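Side-chain contacts in alginate biosynthesis protein AlgX (Pseudomonas aeruginosa, PDB 4KNC), which protects the exopolysaccharide alginate from degradation as it crosses the periplasm and takes part in its O-acetylation: residues E66-A69 / L70-L74; P171-E175 / I176-Q180; K96-P99 / A100-A103. One frame throughout, in Å; residues are numbered along the deposited sequence.

Contact 1: E66-A69 / L70-L74; sequences ELRA and LRDEL
Glu66 O, Leu67 O, Arg68 O and Ala69 O accept the amide hydrogens of Leu70, Arg71, Asp72 and Glu73 in turn, each at 2.9 Å, as regular alpha-helical i to i+4 bonds. On one flank of the helix the polar ends of Arg68, Arg71 and Asp72 close into a salt-bridge network. Arg68 NH2 reaches Asp72 OD1 at 3.1 Å, with OD1 only 9° out of the guanidinium plane and using its syn lone pair. Arg71 NH1 grips the same OD1 at 2.8 Å, nearly along the C-O axis, so two donors share one oxygen. Bends at chi2 and chi3 (65° and 74°) fold the Arg68 chain forward along helix 61-76, bringing Arg68 CD within 3.1 Å of Asp72 OD2. The two arginines run side by side; NH2 of Arg68 lies over a face of the Arg71 guanidinium, 3.7 Å from its NH1, a like-charge approach that the shared carboxylate probably offsets. In the SGNH hydrolase-like domain this flank is tied to the end of helix 107-123 and the loop after it: Arg68 NH1 binds Gln123 O, and Arg71 NE binds Gly125 O. Elsewhere round the helix, Leu67 and Ala69 pack on Tyr310 and Met314 of helix 307-316.

Contact 2: P171-E175 / I176-Q180; sequences PGFEE and IPKKQ
The Phe173 ring is approached on one and the same side by the ends of two side chains, Lys178 and Ile176, both meeting it obliquely. CE of Lys178 comes to 3.6 Å from ring atom CE2, and its ammonium NZ stands 4.8 Å from the ring centroid, 29° off the normal, an off-centre cation-pi contact. Ile176 runs at about a right angle to the phenylalanine and places CD1 4.2 Å from Phe173 CD1. The backbone between them makes two overlapping type I turns: Glu175 N bonds to Gly172 O, and Ile176 N to Phe173 O at 3.3 Å. The second bond is bent, its donor standing above the carbonyl plane. That leaves the in-plane approach to Phe173 O for Lys178 NZ, which lies 2.6 Å away. Glu174 O adds a weak bond to NZ at 3.2 Å; a still closer approach of NZ to Ile176 O is too short to be trusted. Bends at chi2 (-48°) and chi4 (-76°) curl the lysine back over the turn and set NZ among these carbonyls. The turns lie in the loop between helix 153-169 and strand 180-191 of the SGNH hydrolase-like domain. Phe173 and Ile176 are buried there, both against Ile293 and Ile237 of neighbouring strands in the parallel sheet, and Phe173 also touches Leu167 and Lys168 at the end of the helix. Gly172 opens the turns with a positive phi, a conformation in which the lack of a CB avoids the carbonyl oxygen of Pro171.

Contact 3: K96-P99 / A100-A103; sequences KLSP and AEKA
Ser98 and Glu101 form a capping box at the start of helix 99-104, a short surface helix of the SGNH hydrolase-like domain that follows helix 89-93 after a brief loop. Ser98 is the N-cap: its OG accepts the amide hydrogen of Glu101 at 3.1 Å, almost straight at 169°. The reciprocal bond runs from Ser98 N to Glu101 OE2, also 3.1 Å, and reaches the carboxylate from above its plane. Each residue thus satisfies the backbone N-H of the other with a side-chain oxygen. The serine torsion (chi1 83°) tucks OG between its own backbone N and carbonyl carbon, on the side that faces the first turn. Glu101 sends CG beside its backbone N (chi1 -65°) and runs extended beyond it, so that its side chain passes alongside OG and its carboxyl carbon CD lies 3.1 Å from Ser98 OG. Held at the N-terminal end of the helix, the negative charge of Glu101 is probably favoured by the helix dipole. Pro99, which has no amide hydrogen to place, fills the first helical position, and its carbonyl receives Ala103 N. Just ahead of the cap, Leu97 points toward the helix: CB rests 4.1 Å from Lys102 CB, and CD2 lies 3.7 Å from Glu101 OE2. The leucine is buried, with Phe47 and Phe105 also against it. The lysine chain stretches away from the cap to a salt bridge with Glu95, while its amide N donates to Ser98 O at 2.7 Å, nearly in line with the carbonyl bond.

All three contacts belong to the SGNH hydrolase-like domain and are strung along the chain in the order contact 1, contact 3, contact 2. None touches another. The centres of contacts 1 and 2 are about 24 Å apart, with nearest atoms about 8 Å apart, whereas contact 3 lies about 40 Å and 44 Å from them, centre to centre. Helix 61-76, which carries contact 1, leads into strand 80-85, an outermost strand of the parallel sheet; contact 2 packs on strands 293-298 and 237-240 of that sheet. Contact 3 starts a peripheral helix. As local packing and capping within the domain, all three lie away from the inferred catalytic residues Asp148, His150 and Ser243.

Contact 1: E66-A69 / L70-L74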
loop_
_atom_site.group_PDB
_atom_site.type_symbol
_atom_site.label_atom_id
_atom_site.label_comp_id
_atom_site.label_asym_id
_atom_site.label_seq_id
_atom_site.Cartn_x
_atom_site.Cartn_y
_atom_site.Cartn_z
ATOM N N GLU A 66 -8.337 -9.385 -9.797
ATOM C CA GLU A 66 -7.508 -8.206 -10.024
ATOM C C GLU A 66 -6.097 -8.426 -9.467
ATOM O O GLU A 66 -5.101 -8.010 -10.074
ATOM C CB GLU A 66 -8.153 -6.964 -9.408
ATOM C CG GLU A 66 -9.387 -6.444 -10.177
ATOM C CD GLU A 66 -10.121 -5.334 -9.434
ATOM O OE1 GLU A 66 -10.427 -5.529 -8.241
ATOM O OE2 GLU A 66 -10.382 -4.264 -10.028
ATOM N N LEU A 67 -6.016 -9.091 -8.319
ATOM C CA LEU A 67 -4.721 -9.369 -7.711
ATOM C C LEU A 67 -3.914 -10.295 -8.611
ATOM O O LEU A 67 -2.740 -10.028 -8.881
ATOM C CB LEU A 67 -4.880 -9.941 -6.301
ATOM C CG LEU A 67 -5.174 -8.882 -5.215
ATOM C CD1 LEU A 67 -5.723 -9.498 -3.944
ATOM C CD2 LEU A 67 -3.926 -8.078 -4.907
ATOM N N ARG A 68 -4.548 -11.363 -9.093
ATOM C CA ARG A 68 -3.862 -12.290 -10.014
ATOM C C ARG A 68 -3.413 -11.598 -11.310
ATOM O O ARG A 68 -2.286 -11.790 -11.768
ATOM C CB ARG A 68 -4.728 -13.525 -10.307
ATOM C CG ARG A 68 -4.435 -14.245 -11.623
ATOM C CD ARG A 68 -3.037 -14.882 -11.687
ATOM N NE ARG A 68 -2.877 -16.091 -10.878
ATOM C CZ ARG A 68 -1.806 -16.885 -10.937
ATOM N NH1 ARG A 68 -1.727 -17.965 -10.172
ATOM N NH2 ARG A 68 -0.809 -16.604 -11.770
ATOM N N ALA A 69 -4.285 -10.775 -11.884
ATOM C CA ALA A 69 -3.941 -10.037 -13.092
ATOM C C ALA A 69 -2.729 -9.129 -12.880
ATOM O O ALA A 69 -1.825 -9.073 -13.725
ATOM C CB ALA A 69 -5.144 -9.216 -13.572
ATOM N N LEU A 70 -2.714 -8.407 -11.757
ATOM C CA LEU A 70 -1.587 -7.533 -11.450
ATOM C C LEU A 70 -0.301 -8.333 -11.266
ATOM O O LEU A 70 0.749 -7.972 -11.813
ATOM C CB LEU A 70 -1.870 -6.689 -10.203
ATOM C CG LEU A 70 -0.706 -5.814 -9.722
ATOM C CD1 LEU A 70 -0.273 -4.861 -10.846
ATOM C CD2 LEU A 70 -1.079 -5.044 -8.460
ATOM N N ARG A 71 -0.388 -9.417 -10.497
ATOM C CA ARG A 71 0.759 -10.309 -10.313
ATOM C C ARG A 71 1.312 -10.761 -11.662
ATOM O O ARG A 71 2.526 -10.780 -11.866
ATOM C CB ARG A 71 0.384 -11.522 -9.445
ATOM C CG ARG A 71 1.496 -12.558 -9.245
ATOM C CD ARG A 71 1.464 -13.645 -10.341
ATOM N NE ARG A 71 2.552 -14.612 -10.208
ATOM C CZ ARG A 71 3.038 -15.317 -11.226
ATOM N NH1 ARG A 71 2.534 -15.147 -12.443
ATOM N NH2 ARG A 71 4.030 -16.180 -11.033
ATOM N N ASP A 72 0.419 -11.115 -12.582
ATOM C CA ASP A 72 0.846 -11.619 -13.886
ATOM C C ASP A 72 1.529 -10.542 -14.697
ATOM O O ASP A 72 2.596 -10.768 -15.254
ATOM C CB ASP A 72 -0.324 -12.203 -14.670
ATOM C CG ASP A 72 -0.749 -13.550 -14.148
ATOM O OD1 ASP A 72 0.076 -14.223 -13.485
ATOM O OD2 ASP A 72 -1.902 -13.940 -14.408
ATOM N N GLU A 73 0.912 -9.370 -14.760
ATOM C CA GLU A 73 1.554 -8.249 -15.428
ATOM C C GLU A 73 2.968 -8.001 -14.876
ATOM O O GLU A 73 3.920 -7.859 -15.646
ATOM C CB GLU A 73 0.686 -6.994 -15.328
ATOM C CG GLU A 73 1.084 -5.887 -16.281
ATOM C CD GLU A 73 0.983 -6.303 -17.741
ATOM O OE1 GLU A 73 0.288 -7.298 -18.052
ATOM O OE2 GLU A 73 1.611 -5.630 -18.583
ATOM N N LEU A 74 3.110 -7.983 -13.552
ATOM C CA LEU A 74 4.438 -7.825 -12.953
ATOM C C LEU A 74 5.408 -8.943 -13.363
ATOM O O LEU A 74 6.560 -8.673 -13.721
ATOM C CB LEU A 74 4.344 -7.742 -11.430
ATOM C CG LEU A 74 3.700 -6.451 -10.910
ATOM C CD1 LEU A 74 3.296 -6.613 -9.457
ATOM C CD2 LEU A 74 4.670 -5.293 -11.076
#

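Contact 2: P171-E175 / I176-Q180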
loop_
_atom_site.group_PDB
_atom_site.type_symbol
_atom_site.label_atom_id
_atom_site.label_comp_id
_atom_site.label_asym_id
_atom_site.label_seq_id
_atom_site.Cartn_x
_atom_site.Cartn_y
_atom_site.Cartn_z
ATOM N N PRO A 171 12.348 -17.387 -6.933
ATOM C CA PRO A 171 13.208 -17.680 -8.089
ATOM C C PRO A 171 14.102 -16.488 -8.449
ATOM O O PRO A 171 13.615 -15.367 -8.562
ATOM C CB PRO A 171 12.202 -17.967 -9.211
ATOM C CG PRO A 171 10.977 -18.460 -8.504
ATOM C CD PRO A 171 10.927 -17.673 -7.215
ATOM N N GLY A 172 15.402 -16.730 -8.591
ATOM C CA GLY A 172 16.345 -15.651 -8.828
ATOM C C GLY A 172 17.056 -15.080 -7.606
ATOM O O GLY A 172 18.053 -14.372 -7.760
ATOM N N PHE A 173 16.561 -15.379 -6.402
ATOM C CA PHE A 173 17.136 -14.823 -5.166
ATOM C C PHE A 173 18.633 -15.093 -5.033
ATOM O O PHE A 173 19.364 -14.295 -4.442
ATOM C CB PHE A 173 16.404 -15.325 -3.905
ATOM C CG PHE A 173 16.896 -14.685 -2.617
ATOM C CD1 PHE A 173 16.319 -13.509 -2.143
ATOM C CD2 PHE A 173 17.932 -15.260 -1.882
ATOM C CE1 PHE A 173 16.768 -12.918 -0.971
ATOM C CE2 PHE A 173 18.398 -14.671 -0.715
ATOM C CZ PHE A 173 17.808 -13.495 -0.251
ATOM N N GLU A 174 19.102 -16.203 -5.595
ATOM C CA GLU A 174 20.501 -16.583 -5.413
ATOM C C GLU A 174 21.463 -15.666 -6.167
ATOM O O GLU A 174 22.607 -15.481 -5.756
ATOM C CB GLU A 174 20.715 -18.046 -5.791
ATOM C CG GLU A 174 21.928 -18.679 -5.124
ATOM C CD GLU A 174 21.744 -18.893 -3.628
ATOM O OE1 GLU A 174 20.652 -18.587 -3.097
ATOM O OE2 GLU A 174 22.700 -19.378 -2.982
ATOM N N GLU A 175 20.985 -15.063 -7.251
ATOM C CA GLU A 175 21.821 -14.182 -8.067
ATOM C C GLU A 175 21.873 -12.764 -7.509
ATOM O O GLU A 175 22.742 -11.966 -7.867
ATOM C CB GLU A 175 21.314 -14.155 -9.518
ATOM C CG GLU A 175 21.774 -15.336 -10.359
ATOM C CD GLU A 175 21.378 -16.684 -9.769
ATOM O OE1 GLU A 175 20.228 -16.820 -9.295
ATOM O OE2 GLU A 175 22.224 -17.606 -9.778
ATOM N N ILE A 176 20.921 -12.446 -6.646
ATOM C CA ILE A 176 20.887 -11.133 -6.012
ATOM C C ILE A 176 22.186 -10.924 -5.227
ATOM O O ILE A 176 22.668 -11.849 -4.587
ATOM C CB ILE A 176 19.619 -11.008 -5.132
ATOM C CG1 ILE A 176 18.380 -11.021 -6.037
ATOM C CG2 ILE A 176 19.650 -9.757 -4.266
ATOM C CD1 ILE A 176 17.055 -10.922 -5.315
ATOM N N PRO A 177 22.783 -9.721 -5.327
ATOM C CA PRO A 177 24.000 -9.395 -4.569
ATOM C C PRO A 177 23.790 -9.629 -3.080
ATOM O O PRO A 177 22.754 -9.230 -2.549
ATOM C CB PRO A 177 24.176 -7.889 -4.796
ATOM C CG PRO A 177 23.411 -7.562 -5.995
ATOM C CD PRO A 177 22.315 -8.587 -6.143
ATOM N N LYS A 178 24.756 -10.262 -2.427
ATOM C CA LYS A 178 24.657 -10.549 -1.003
ATOM C C LYS A 178 25.630 -9.673 -0.217
ATOM O O LYS A 178 26.737 -9.393 -0.678
ATOM C CB LYS A 178 24.939 -12.031 -0.741
ATOM C CG LYS A 178 24.032 -12.973 -1.512
ATOM C CD LYS A 178 22.571 -12.553 -1.386
ATOM C CE LYS A 178 21.633 -13.598 -1.968
ATOM N NZ LYS A 178 21.619 -13.566 -3.442
ATOM N N LYS A 179 25.200 -9.225 0.960
ATOM C CA LYS A 179 26.037 -8.423 1.855
ATOM C C LYS A 179 25.757 -8.857 3.283
ATOM O O LYS A 179 24.789 -9.565 3.542
ATOM C CB LYS A 179 25.710 -6.930 1.725
ATOM C CG LYS A 179 25.585 -6.418 0.299
ATOM C CD LYS A 179 24.791 -5.123 0.228
ATOM C CE LYS A 179 25.601 -3.931 0.694
ATOM N NZ LYS A 179 25.888 -3.018 -0.446
ATOM N N GLN A 180 26.595 -8.428 4.218
ATOM C CA GLN A 180 26.315 -8.675 5.621
ATOM C C GLN A 180 25.772 -7.410 6.250
ATOM O O GLN A 180 26.368 -6.336 6.119
ATOM C CB GLN A 180 27.576 -9.072 6.366
ATOM C CG GLN A 180 28.412 -10.121 5.670
ATOM C CD GLN A 180 29.838 -10.133 6.181
ATOM O OE1 GLN A 180 30.100 -9.782 7.334
ATOM N NE2 GLN A 180 30.772 -10.518 5.319
#

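Contact 3: K96-P99 / A100-A103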
loop_
_atom_site.group_PDB
_atom_site.type_symbol
_atom_site.label_atom_id
_atom_site.label_comp_id
_atom_site.label_asym_id
_atom_site.label_seq_id
_atom_site.Cartn_x
_atom_site.Cartn_y
_atom_site.Cartn_z
ATOM N N LYS A 96 -3.287 -10.277 25.722
ATOM C CA LYS A 96 -3.394 -9.009 26.449
ATOM C C LYS A 96 -4.853 -8.629 26.728
ATOM O O LYS A 96 -5.134 -7.685 27.471
ATOM C CB LYS A 96 -2.687 -7.896 25.680
ATOM C CG LYS A 96 -1.222 -8.209 25.350
ATOM C CD LYS A 96 -0.355 -8.227 26.596
ATOM C CE LYS A 96 1.122 -8.320 26.227
ATOM N NZ LYS A 96 2.008 -8.290 27.425
ATOM N N LEU A 97 -5.780 -9.371 26.128
ATOM C CA LEU A 97 -7.211 -9.159 26.338
ATOM C C LEU A 97 -7.649 -9.457 27.772
ATOM O O LEU A 97 -7.022 -10.249 28.472
ATOM C CB LEU A 97 -8.011 -10.037 25.370
ATOM C CG LEU A 97 -7.863 -9.594 23.912
ATOM C CD1 LEU A 97 -8.567 -10.545 22.994
ATOM C CD2 LEU A 97 -8.400 -8.162 23.738
ATOM N N SER A 98 -8.736 -8.822 28.200
ATOM C CA SER A 98 -9.376 -9.181 29.455
ATOM C C SER A 98 -10.018 -10.554 29.277
ATOM O O SER A 98 -10.276 -10.990 28.140
ATOM C CB SER A 98 -10.432 -8.135 29.828
ATOM O OG SER A 98 -11.640 -8.397 29.149
ATOM N N PRO A 99 -10.255 -11.265 30.391
ATOM C CA PRO A 99 -10.793 -12.619 30.247
ATOM C C PRO A 99 -12.158 -12.616 29.566
ATOM O O PRO A 99 -12.439 -13.485 28.740
ATOM C CB PRO A 99 -10.880 -13.116 31.694
ATOM C CG PRO A 99 -9.826 -12.326 32.418
ATOM C CD PRO A 99 -9.892 -10.958 31.786
ATOM N N ALA A 100 -12.980 -11.628 29.894
ATOM C CA ALA A 100 -14.236 -11.403 29.188
ATOM C C ALA A 100 -14.029 -11.230 27.679
ATOM O O ALA A 100 -14.639 -11.936 26.876
ATOM C CB ALA A 100 -14.966 -10.184 29.779
ATOM N N GLU A 101 -13.164 -10.295 27.298
ATOM C CA GLU A 101 -12.880 -10.028 25.887
ATOM C C GLU A 101 -12.251 -11.214 25.167
ATOM O O GLU A 101 -12.596 -11.521 24.015
ATOM C CB GLU A 101 -11.968 -8.815 25.761
ATOM C CG GLU A 101 -12.612 -7.554 26.235
ATOM C CD GLU A 101 -11.602 -6.538 26.696
ATOM O OE1 GLU A 101 -12.025 -5.502 27.239
ATOM O OE2 GLU A 101 -10.387 -6.766 26.524
ATOM N N LYS A 102 -11.319 -11.880 25.835
ATOM C CA LYS A 102 -10.738 -13.081 25.259
ATOM C C LYS A 102 -11.829 -14.111 24.993
ATOM O O LYS A 102 -11.829 -14.784 23.954
ATOM C CB LYS A 102 -9.673 -13.685 26.173
ATOM C CG LYS A 102 -9.064 -14.966 25.579
ATOM C CD LYS A 102 -7.941 -15.527 26.430
ATOM C CE LYS A 102 -7.308 -16.741 25.745
ATOM N NZ LYS A 102 -6.292 -17.401 26.615
ATOM N N ALA A 103 -12.760 -14.235 25.933
ATOM C CA ALA A 103 -13.840 -15.202 25.769
ATOM C C ALA A 103 -14.731 -14.808 24.598
ATOM O O ALA A 103 -15.180 -15.667 23.838
ATOM C CB ALA A 103 -14.645 -15.337 27.046
#